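PDB 6NCW: beta-galacturonidase from Eisenbergiella tayi, which hydrolyses beta-linked galacturonides as a family 2 glycoside hydrolase, and may also act on beta-glucuronides. Local coordinates for residues A[35-40]-A[44-49]; A[248-253]-A[323-328]; A[412-417]-A[447-452]. All coordinates share one frame; numbering follows the deposited sequence.

Interaction 1 (A[35-40]-A[44-49])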
loop_
_atom_site.group_PDB
_atom_site.type_symbol
_atom_site.label_atom_id
_atom_site.label_comp_id
_atom_site.label_asym_id
_atom_site.label_seq_id
_atom_site.Cartn_x
_atom_site.Cartn_y
_atom_site.Cartn_z
ATOM N N ILE A 35 -24.781 -1.959 -23.925
ATOM C CA ILE A 35 -23.365 -2.290 -24.005
ATOM C C ILE A 35 -23.236 -3.788 -24.274
ATOM O O ILE A 35 -24.168 -4.562 -24.062
ATOM C CB ILE A 35 -22.588 -1.867 -22.733
ATOM C CG1 ILE A 35 -22.985 -2.705 -21.533
ATOM C CG2 ILE A 35 -22.887 -0.406 -22.390
ATOM C CD1 ILE A 35 -21.818 -3.358 -20.824
ATOM N N GLN A 36 -22.070 -4.195 -24.768
ATOM C CA GLN A 36 -21.803 -5.609 -25.011
ATOM C C GLN A 36 -21.099 -6.177 -23.786
ATOM O O GLN A 36 -19.971 -5.790 -23.467
ATOM C CB GLN A 36 -20.980 -5.793 -26.281
ATOM C CG GLN A 36 -21.750 -5.372 -27.543
ATOM C CD GLN A 36 -20.868 -5.355 -28.767
ATOM O OE1 GLN A 36 -20.022 -4.471 -28.912
ATOM N NE2 GLN A 36 -21.031 -6.355 -29.639
ATOM N N ALA A 37 -21.768 -7.085 -23.101
ATOM C CA ALA A 37 -21.323 -7.581 -21.822
ATOM C C ALA A 37 -20.962 -9.058 -21.918
ATOM O O ALA A 37 -21.557 -9.795 -22.711
ATOM C CB ALA A 37 -22.411 -7.388 -20.763
ATOM N N PRO A 38 -19.984 -9.522 -21.137
ATOM C CA PRO A 38 -19.652 -10.954 -21.144
ATOM C C PRO A 38 -20.663 -11.807 -20.385
ATOM O O PRO A 38 -21.181 -11.423 -19.333
ATOM C CB PRO A 38 -18.282 -10.994 -20.458
ATOM C CG PRO A 38 -18.287 -9.792 -19.553
ATOM C CD PRO A 38 -19.043 -8.729 -20.319
ATOM N N VAL A 39 -20.922 -12.996 -20.922
ATOM C CA VAL A 39 -21.686 -14.026 -20.233
ATOM C C VAL A 39 -20.837 -15.286 -20.290
ATOM O O VAL A 39 -20.431 -15.709 -21.374
ATOM C CB VAL A 39 -23.066 -14.269 -20.872
ATOM C CG1 VAL A 39 -23.762 -15.462 -20.223
ATOM C CG2 VAL A 39 -23.955 -13.017 -20.754
ATOM N N PRO A 40 -20.492 -15.917 -19.146
ATOM C CA PRO A 40 -20.804 -15.507 -17.767
ATOM C C PRO A 40 -20.163 -14.178 -17.371
ATOM O O PRO A 40 -19.159 -13.781 -17.973
ATOM C CB PRO A 40 -20.218 -16.641 -16.911
ATOM C CG PRO A 40 -19.126 -17.203 -17.752
ATOM C CD PRO A 40 -19.627 -17.110 -19.176
ATOM N N GLU A 44 -21.436 -5.943 -11.697
ATOM C CA GLU A 44 -20.635 -5.115 -10.799
ATOM C C GLU A 44 -19.201 -4.974 -11.289
ATOM O O GLU A 44 -18.484 -4.081 -10.838
ATOM C CB GLU A 44 -20.650 -5.679 -9.375
ATOM C CG GLU A 44 -21.959 -5.423 -8.640
ATOM C CD GLU A 44 -22.987 -6.531 -8.855
ATOM O OE1 GLU A 44 -22.834 -7.347 -9.806
ATOM O OE2 GLU A 44 -23.950 -6.597 -8.057
ATOM N N ASN A 45 -18.784 -5.815 -12.217
ATOM C CA ASN A 45 -17.488 -5.708 -12.857
ATOM C C ASN A 45 -17.522 -4.887 -14.138
ATOM O O ASN A 45 -16.455 -4.647 -14.717
ATOM C CB ASN A 45 -16.966 -7.120 -13.139
ATOM C CG ASN A 45 -16.938 -7.964 -11.880
ATOM O OD1 ASN A 45 -17.423 -9.091 -11.864
ATOM N ND2 ASN A 45 -16.402 -7.382 -10.787
ATOM N N TYR A 46 -18.727 -4.455 -14.606
ATOM C CA TYR A 46 -18.651 -3.578 -15.778
ATOM C C TYR A 46 -18.538 -2.133 -15.311
ATOM O O TYR A 46 -19.202 -1.747 -14.344
ATOM C CB TYR A 46 -19.883 -3.709 -16.688
ATOM C CG TYR A 46 -20.437 -5.098 -16.893
ATOM C CD1 TYR A 46 -21.774 -5.263 -17.237
ATOM C CD2 TYR A 46 -19.637 -6.247 -16.778
ATOM C CE1 TYR A 46 -22.315 -6.515 -17.433
ATOM C CE2 TYR A 46 -20.178 -7.529 -16.981
ATOM C CZ TYR A 46 -21.522 -7.642 -17.313
ATOM O OH TYR A 46 -22.107 -8.872 -17.521
ATOM N N PRO A 47 -17.701 -1.327 -15.970
ATOM C CA PRO A 47 -17.460 0.040 -15.478
ATOM C C PRO A 47 -18.705 0.850 -15.100
ATOM O O PRO A 47 -18.686 1.511 -14.058
ATOM C CB PRO A 47 -16.693 0.661 -16.651
ATOM C CG PRO A 47 -15.854 -0.476 -17.126
ATOM C CD PRO A 47 -16.771 -1.682 -17.057
ATOM N N ASP A 48 -19.787 0.809 -15.879
ATOM C CA ASP A 48 -20.922 1.697 -15.629
ATOM C C ASP A 48 -21.909 1.151 -14.604
ATOM O O ASP A 48 -22.854 1.857 -14.235
ATOM C CB ASP A 48 -21.651 2.001 -16.947
ATOM C CG ASP A 48 -20.722 2.611 -17.982
ATOM O OD1 ASP A 48 -20.222 3.725 -17.735
ATOM O OD2 ASP A 48 -20.449 1.962 -19.010
ATOM N N THR A 49 -21.709 -0.073 -14.120
ATOM C CA THR A 49 -22.638 -0.669 -13.174
ATOM C C THR A 49 -21.907 -1.249 -11.954
ATOM O O THR A 49 -22.457 -2.091 -11.247
ATOM C CB THR A 49 -23.495 -1.720 -13.890
ATOM O OG1 THR A 49 -22.678 -2.517 -14.752
ATOM C CG2 THR A 49 -24.556 -1.048 -14.775
#

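Interaction 2 (A[248-253]-A[323-328])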
loop_
_atom_site.group_PDB
_atom_site.type_symbol
_atom_site.label_atom_id
_atom_site.label_comp_id
_atom_site.label_asym_id
_atom_site.label_seq_id
_atom_site.Cartn_x
_atom_site.Cartn_y
_atom_site.Cartn_z
ATOM N N ILE A 248 -24.272 -38.018 -20.155
ATOM C CA ILE A 248 -22.981 -38.510 -19.690
ATOM C C ILE A 248 -22.608 -37.740 -18.425
ATOM O O ILE A 248 -22.717 -36.510 -18.393
ATOM C CB ILE A 248 -21.895 -38.352 -20.768
ATOM C CG1 ILE A 248 -22.365 -38.963 -22.100
ATOM C CG2 ILE A 248 -20.621 -39.013 -20.327
ATOM C CD1 ILE A 248 -21.426 -38.685 -23.278
ATOM N N ASP A 249 -22.180 -38.462 -17.385
ATOM C CA ASP A 249 -21.730 -37.841 -16.145
ATOM C C ASP A 249 -20.415 -38.481 -15.712
ATOM O O ASP A 249 -19.854 -39.290 -16.456
ATOM C CB ASP A 249 -22.808 -37.965 -15.060
ATOM C CG ASP A 249 -22.889 -36.717 -14.163
ATOM O OD1 ASP A 249 -21.825 -36.242 -13.687
ATOM O OD2 ASP A 249 -24.015 -36.217 -13.942
ATOM N N ARG A 250 -19.899 -38.127 -14.537
ATOM C CA ARG A 250 -18.683 -38.746 -14.013
ATOM C C ARG A 250 -18.891 -39.208 -12.583
ATOM O O ARG A 250 -19.548 -38.528 -11.791
ATOM C CB ARG A 250 -17.490 -37.800 -14.044
ATOM C CG ARG A 250 -16.719 -37.830 -15.328
ATOM C CD ARG A 250 -15.336 -37.259 -15.156
ATOM N NE ARG A 250 -15.385 -36.014 -14.393
ATOM C CZ ARG A 250 -14.450 -35.071 -14.438
ATOM N NH1 ARG A 250 -13.388 -35.209 -15.223
ATOM N NH2 ARG A 250 -14.581 -33.986 -13.698
ATOM N N VAL A 251 -18.296 -40.351 -12.246
ATOM C CA VAL A 251 -18.450 -40.948 -10.929
ATOM C C VAL A 251 -17.076 -41.329 -10.405
ATOM O O VAL A 251 -16.099 -41.427 -11.152
ATOM C CB VAL A 251 -19.386 -42.188 -10.933
ATOM C CG1 VAL A 251 -20.745 -41.843 -11.531
ATOM C CG2 VAL A 251 -18.744 -43.340 -11.680
ATOM N N GLY A 252 -17.015 -41.490 -9.091
ATOM C CA GLY A 252 -15.876 -42.112 -8.442
ATOM C C GLY A 252 -16.392 -43.079 -7.396
ATOM O O GLY A 252 -17.462 -42.882 -6.817
ATOM N N PHE A 253 -15.644 -44.156 -7.195
ATOM C CA PHE A 253 -16.028 -45.219 -6.261
ATOM C C PHE A 253 -15.372 -44.922 -4.914
ATOM O O PHE A 253 -14.199 -45.237 -4.697
ATOM C CB PHE A 253 -15.615 -46.595 -6.795
ATOM C CG PHE A 253 -16.509 -47.124 -7.905
ATOM C CD1 PHE A 253 -17.520 -48.038 -7.629
ATOM C CD2 PHE A 253 -16.330 -46.713 -9.226
ATOM C CE1 PHE A 253 -18.347 -48.525 -8.649
ATOM C CE2 PHE A 253 -17.157 -47.190 -10.246
ATOM C CZ PHE A 253 -18.165 -48.096 -9.954
ATOM N N CYS A 323 -12.403 -30.283 -8.417
ATOM C CA CYS A 323 -12.122 -30.934 -7.139
ATOM C C CYS A 323 -12.158 -32.457 -7.286
ATOM O O CYS A 323 -11.304 -33.151 -6.721
ATOM C CB CYS A 323 -13.118 -30.476 -6.068
ATOM S SG CYS A 323 -13.014 -28.697 -5.571
ATOM N N ASP A 324 -13.152 -32.985 -8.027
ATOM C CA ASP A 324 -13.202 -34.411 -8.370
ATOM C C ASP A 324 -11.888 -34.890 -8.969
ATOM O O ASP A 324 -11.316 -35.890 -8.519
ATOM C CB ASP A 324 -14.335 -34.684 -9.365
ATOM C CG ASP A 324 -15.704 -34.450 -8.782
ATOM O OD1 ASP A 324 -15.839 -34.441 -7.537
ATOM O OD2 ASP A 324 -16.652 -34.260 -9.580
ATOM N N GLU A 325 -11.401 -34.188 -10.007
ATOM C CA GLU A 325 -10.175 -34.577 -10.705
ATOM C C GLU A 325 -8.926 -34.474 -9.840
ATOM O O GLU A 325 -7.942 -35.158 -10.131
ATOM C CB GLU A 325 -9.975 -33.719 -11.959
ATOM C CG GLU A 325 -11.008 -34.003 -13.024
ATOM C CD GLU A 325 -10.917 -33.081 -14.222
ATOM O OE1 GLU A 325 -11.970 -32.830 -14.842
ATOM O OE2 GLU A 325 -9.805 -32.626 -14.563
ATOM N N GLN A 326 -8.922 -33.630 -8.802
ATOM C CA GLN A 326 -7.713 -33.437 -8.010
ATOM C C GLN A 326 -7.801 -34.050 -6.616
ATOM O O GLN A 326 -6.847 -33.946 -5.845
ATOM C CB GLN A 326 -7.372 -31.938 -7.941
ATOM C CG GLN A 326 -6.915 -31.408 -9.316
ATOM C CD GLN A 326 -6.745 -29.869 -9.395
ATOM O OE1 GLN A 326 -5.636 -29.359 -9.332
ATOM N NE2 GLN A 326 -7.839 -29.155 -9.592
ATOM N N GLY A 327 -8.895 -34.726 -6.287
ATOM C CA GLY A 327 -8.977 -35.414 -5.013
ATOM C C GLY A 327 -9.211 -34.497 -3.838
ATOM O O GLY A 327 -8.778 -34.804 -2.727
ATOM N N ILE A 328 -9.874 -33.368 -4.056
ATOM C CA ILE A 328 -10.140 -32.394 -3.002
ATOM C C ILE A 328 -11.533 -32.670 -2.447
ATOM O O ILE A 328 -12.497 -32.742 -3.208
ATOM C CB ILE A 328 -10.013 -30.958 -3.546
ATOM C CG1 ILE A 328 -8.563 -30.692 -3.985
ATOM C CG2 ILE A 328 -10.457 -29.933 -2.504
ATOM C CD1 ILE A 328 -8.363 -29.427 -4.797
HETATM O O HOH W 1 -16.797 -34.540 -12.386
HETATM O O HOH W 2 -19.144 -35.880 -11.151
#

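Interaction 3 (A[412-417]-A[447-452])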
loop_
_atom_site.group_PDB
_atom_site.type_symbol
_atom_site.label_atom_id
_atom_site.label_comp_id
_atom_site.label_asym_id
_atom_site.label_seq_id
_atom_site.Cartn_x
_atom_site.Cartn_y
_atom_site.Cartn_z
ATOM N N ARG A 412 -24.197 -21.215 17.675
ATOM C CA ARG A 412 -25.001 -21.139 18.897
ATOM C C ARG A 412 -24.241 -21.846 20.017
ATOM O O ARG A 412 -24.496 -23.002 20.368
ATOM C CB ARG A 412 -26.386 -21.743 18.680
ATOM C CG ARG A 412 -27.288 -20.937 17.732
ATOM C CD ARG A 412 -27.059 -19.420 17.871
ATOM N NE ARG A 412 -28.135 -18.634 17.271
ATOM C CZ ARG A 412 -28.039 -17.938 16.139
ATOM N NH1 ARG A 412 -26.903 -17.914 15.456
ATOM N NH2 ARG A 412 -29.088 -17.256 15.692
ATOM N N PHE A 413 -23.286 -21.116 20.588
ATOM C CA PHE A 413 -22.334 -21.641 21.561
ATOM C C PHE A 413 -23.045 -22.137 22.819
ATOM O O PHE A 413 -23.432 -21.334 23.671
ATOM C CB PHE A 413 -21.309 -20.546 21.887
ATOM C CG PHE A 413 -20.117 -21.015 22.678
ATOM C CD1 PHE A 413 -20.043 -20.795 24.050
ATOM C CD2 PHE A 413 -19.047 -21.626 22.047
ATOM C CE1 PHE A 413 -18.938 -21.199 24.782
ATOM C CE2 PHE A 413 -17.938 -22.031 22.775
ATOM C CZ PHE A 413 -17.882 -21.811 24.144
ATOM N N LYS A 414 -23.246 -23.456 22.918
ATOM C CA LYS A 414 -23.841 -24.133 24.071
ATOM C C LYS A 414 -25.334 -23.865 24.222
ATOM O O LYS A 414 -25.893 -24.058 25.304
ATOM C CB LYS A 414 -23.096 -23.779 25.368
ATOM C CG LYS A 414 -21.641 -24.276 25.360
ATOM C CD LYS A 414 -20.771 -23.617 26.406
ATOM C CE LYS A 414 -21.530 -23.144 27.615
ATOM N NZ LYS A 414 -20.570 -22.485 28.535
ATOM N N THR A 415 -25.999 -23.450 23.141
ATOM C CA THR A 415 -27.428 -23.187 23.129
ATOM C C THR A 415 -28.121 -23.805 21.920
ATOM O O THR A 415 -29.338 -23.649 21.773
ATOM C CB THR A 415 -27.695 -21.673 23.141
ATOM O OG1 THR A 415 -27.222 -21.095 21.922
ATOM C CG2 THR A 415 -26.982 -20.997 24.313
ATOM N N ASP A 416 -27.376 -24.481 21.047
ATOM C CA ASP A 416 -27.949 -25.150 19.888
ATOM C C ASP A 416 -28.858 -26.290 20.343
ATOM O O ASP A 416 -28.441 -27.136 21.137
ATOM C CB ASP A 416 -26.816 -25.689 19.005
ATOM C CG ASP A 416 -27.261 -25.977 17.563
ATOM O OD1 ASP A 416 -26.669 -25.385 16.635
ATOM O OD2 ASP A 416 -28.177 -26.809 17.346
ATOM N N ILE A 417 -30.093 -26.328 19.841
ATOM C CA ILE A 417 -31.013 -27.423 20.165
ATOM C C ILE A 417 -31.217 -28.362 18.974
ATOM O O ILE A 417 -32.177 -29.142 18.958
ATOM C CB ILE A 417 -32.365 -26.904 20.693
ATOM C CG1 ILE A 417 -33.142 -26.165 19.603
ATOM C CG2 ILE A 417 -32.172 -25.981 21.892
ATOM C CD1 ILE A 417 -34.509 -25.667 20.042
ATOM N N TYR A 447 -16.370 -28.361 23.462
ATOM C CA TYR A 447 -16.393 -29.795 23.175
ATOM C C TYR A 447 -17.017 -30.579 24.324
ATOM O O TYR A 447 -17.873 -31.444 24.109
ATOM C CB TYR A 447 -14.986 -30.315 22.885
ATOM C CG TYR A 447 -15.038 -31.738 22.396
ATOM C CD1 TYR A 447 -15.524 -32.035 21.124
ATOM C CD2 TYR A 447 -14.662 -32.794 23.221
ATOM C CE1 TYR A 447 -15.600 -33.333 20.673
ATOM C CE2 TYR A 447 -14.738 -34.105 22.776
ATOM C CZ TYR A 447 -15.210 -34.367 21.507
ATOM O OH TYR A 447 -15.295 -35.667 21.065
ATOM N N GLN A 448 -16.607 -30.270 25.555
ATOM C CA GLN A 448 -17.160 -30.938 26.727
ATOM C C GLN A 448 -18.664 -30.722 26.833
ATOM O O GLN A 448 -19.413 -31.667 27.091
ATOM C CB GLN A 448 -16.442 -30.444 27.983
ATOM C CG GLN A 448 -15.568 -31.490 28.652
ATOM C CD GLN A 448 -14.406 -31.961 27.788
ATOM O OE1 GLN A 448 -13.405 -31.250 27.628
ATOM N NE2 GLN A 448 -14.523 -33.177 27.239
ATOM N N TRP A 449 -19.128 -29.493 26.617
ATOM C CA TRP A 449 -20.565 -29.252 26.612
ATOM C C TRP A 449 -21.272 -30.113 25.570
ATOM O O TRP A 449 -22.343 -30.667 25.844
ATOM C CB TRP A 449 -20.872 -27.777 26.350
ATOM C CG TRP A 449 -22.335 -27.561 26.211
ATOM C CD1 TRP A 449 -23.236 -27.363 27.221
ATOM C CD2 TRP A 449 -23.093 -27.550 24.990
ATOM N NE1 TRP A 449 -24.502 -27.223 26.704
ATOM C CE2 TRP A 449 -24.442 -27.335 25.337
ATOM C CE3 TRP A 449 -22.758 -27.686 23.639
ATOM C CZ2 TRP A 449 -25.455 -27.250 24.384
ATOM C CZ3 TRP A 449 -23.773 -27.606 22.690
ATOM C CH2 TRP A 449 -25.101 -27.392 23.068
ATOM N N ILE A 450 -20.709 -30.216 24.357
ATOM C CA ILE A 450 -21.342 -31.049 23.341
ATOM C C ILE A 450 -21.435 -32.490 23.825
ATOM O O ILE A 450 -22.476 -33.137 23.671
ATOM C CB ILE A 450 -20.592 -30.955 21.999
ATOM C CG1 ILE A 450 -20.810 -29.591 21.337
ATOM C CG2 ILE A 450 -21.071 -32.020 21.055
ATOM C CD1 ILE A 450 -19.816 -29.316 20.223
ATOM N N GLN A 451 -20.362 -33.009 24.447
ATOM C CA GLN A 451 -20.358 -34.419 24.837
ATOM C C GLN A 451 -21.210 -34.700 26.072
ATOM O O GLN A 451 -21.805 -35.779 26.166
ATOM C CB GLN A 451 -18.933 -34.910 25.088
ATOM C CG GLN A 451 -17.999 -34.682 23.946
ATOM C CD GLN A 451 -18.549 -35.206 22.639
ATOM O OE1 GLN A 451 -18.875 -36.385 22.520
ATOM N NE2 GLN A 451 -18.665 -34.332 21.652
ATOM N N ASN A 452 -21.285 -33.767 27.023
ATOM C CA ASN A 452 -22.008 -33.992 28.274
ATOM C C ASN A 452 -23.434 -33.449 28.286
ATOM O O ASN A 452 -24.241 -33.919 29.096
ATOM C CB ASN A 452 -21.266 -33.352 29.458
ATOM C CG ASN A 452 -19.839 -33.841 29.602
ATOM O OD1 ASN A 452 -19.511 -34.963 29.224
ATOM N ND2 ASN A 452 -18.980 -32.994 30.155
#

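Interaction 1 (A[35-40]-A[44-49])
Tyr46 sets its ring against Ile35, Ala37 and Pro38 of strand 35-39. The tight part is at its far half. Ala37 CB sits 3.4 Å from Tyr46 CE1 and also close to CZ and OH. Pro38 CD lies 3.7 Å from Tyr46 CE2, across the ring from CE1. Both approach the ring obliquely. Tyr46 CG is anti to its own carbonyl carbon (chi1 -40°), and this carries the ring across to the strand. Tyr46 OH ends 3.3 Å from Pro38 O, while its clear hydrogen bond is to Tyr58 OH.

The contact is looser toward Ile35, where Ile35 CD1 lies 4.1 Å from Tyr46 CD1. Beyond it, Asp48 is solvent-exposed and makes no close contact with the strand. The turn behind the tyrosine is closed by a 3.0 Å bond from Thr49 N to Tyr46 O.

The contact thus pins the loop after strand 35-39 back onto the strand it has just left. Strand 35-39 is an outermost strand of a six-stranded antiparallel sheet in the N-terminal beta-sandwich domain of family 2 glycoside hydrolases, and pairs with strand 19-26. Phe23 of that neighbour meets the Tyr46 ring edge-to-face, and Met298 of the second subunit packs on Tyr46.

Interaction 2 (A[248-253]-A[323-328])
Glu325 OE1 is gripped by both terminal nitrogens of Arg250. The bond from Arg250 NH1 to Glu325 OE1 is 2.8 Å long, with an N-H...O angle of 155°. Arg250 NH2 reaches the same Glu325 OE1 at 3.1 Å and is more bent, at 138°. This is an end-on salt bridge with two donors on one oxygen. The oxygen lies in the guanidinium plane, but the carboxylate stands almost perpendicular to it, with 89° between the planes. NH2 uses the anti lone pair of OE1, whereas NH1 comes from above the carboxylate plane. Thr4 OG1 is a further partner of OE1.

Glu325 extends beyond CG, and the Arg250 chain bends at chi3 before the guanidinium meets it. Asp324 joins through water. One water accepts from Arg250 NH2 at 2.6 Å and lies 2.8 Å from Asp324 OD2. A second water is hydrogen-bonded to Arg250 O at 2.8 Å. Asp324 also bonds directly to His367 and Ser369. At the end of the helix, Gly327 forms a Schellman motif, with Ile328 N bonded to Cys323 O at 3.0 Å.

The contact joins strand 245-251 of the immunoglobulin-like beta-sandwich to helix 317-326 of the TIM barrel. The backbone oxygen of Glu325 also bonds Gln36 of the second subunit. The chemistry implies a charged, partly hydrated link between the two domains. The paired donors and Thr4 would be expected to stabilise the negative charge on Glu325.

Interaction 3 (A[412-417]-A[447-452])
The Trp449 indole has the backbone and inner side chain of Lys414 over one face and Asp416 O at its edge. Lys414 CA stands 3.4 Å from the centroid of the six-membered ring, only 6° off the normal. This is a CH-pi contact almost over the ring centre. Lys414 CB lies above the indole near CD2, and Lys414 CG passes over the rim, 3.5 Å from Trp449 CG. The peptide that follows also crosses this face, and Lys414 O lies 3.4 Å from Trp449 CZ2. In the ring plane, Asp416 O is 3.9 Å from Trp449 CH2.

With CG trans to the backbone N (chi1 174°), the indole of Trp449 is directed from the helix to the loop. Lys414 has a positive phi, 71°, in a turn held by a 3.2 Å bond from Thr415 N to Arg412 O. The lysine chain bends at chi3 and leads its amine away from the indole to a salt bridge with Glu445, on the same helix as Trp449. Lys414 CG also lies on one face of the Phe413 ring, offset toward its rim.

Helix 439-453 of the TIM barrel is thus packed against the loop between strands 406-410 and 425-428. Tyr427 also touches Trp449. The Asp416 side chain turns away to bond Ser381 and Ser410. It lies about 10 Å from that of Asn377, a galacturonate-binding residue. The chemistry implies a contact made by dispersion and CH-pi attraction, while the lysine charge is met at Glu445.

The three contacts are separate, with no atoms touching between them. Interaction 1 is buried, whereas interactions 2 and 3 are only partly buried. Interactions 1 and 3 each press one aromatic side chain onto backbone or short aliphatic groups, but interaction 1 stays within a beta-sheet domain and interaction 3 within the barrel. Interaction 2 differs in kind: it spans two domains and relies on ions and water. Interactions 1 and 2 both touch the second subunit, and Gln36 and Glu325 are bonded between subunits. Interaction 3 meets no other chain and lies across the chain's centre from interaction 1, their centres 47 Å apart.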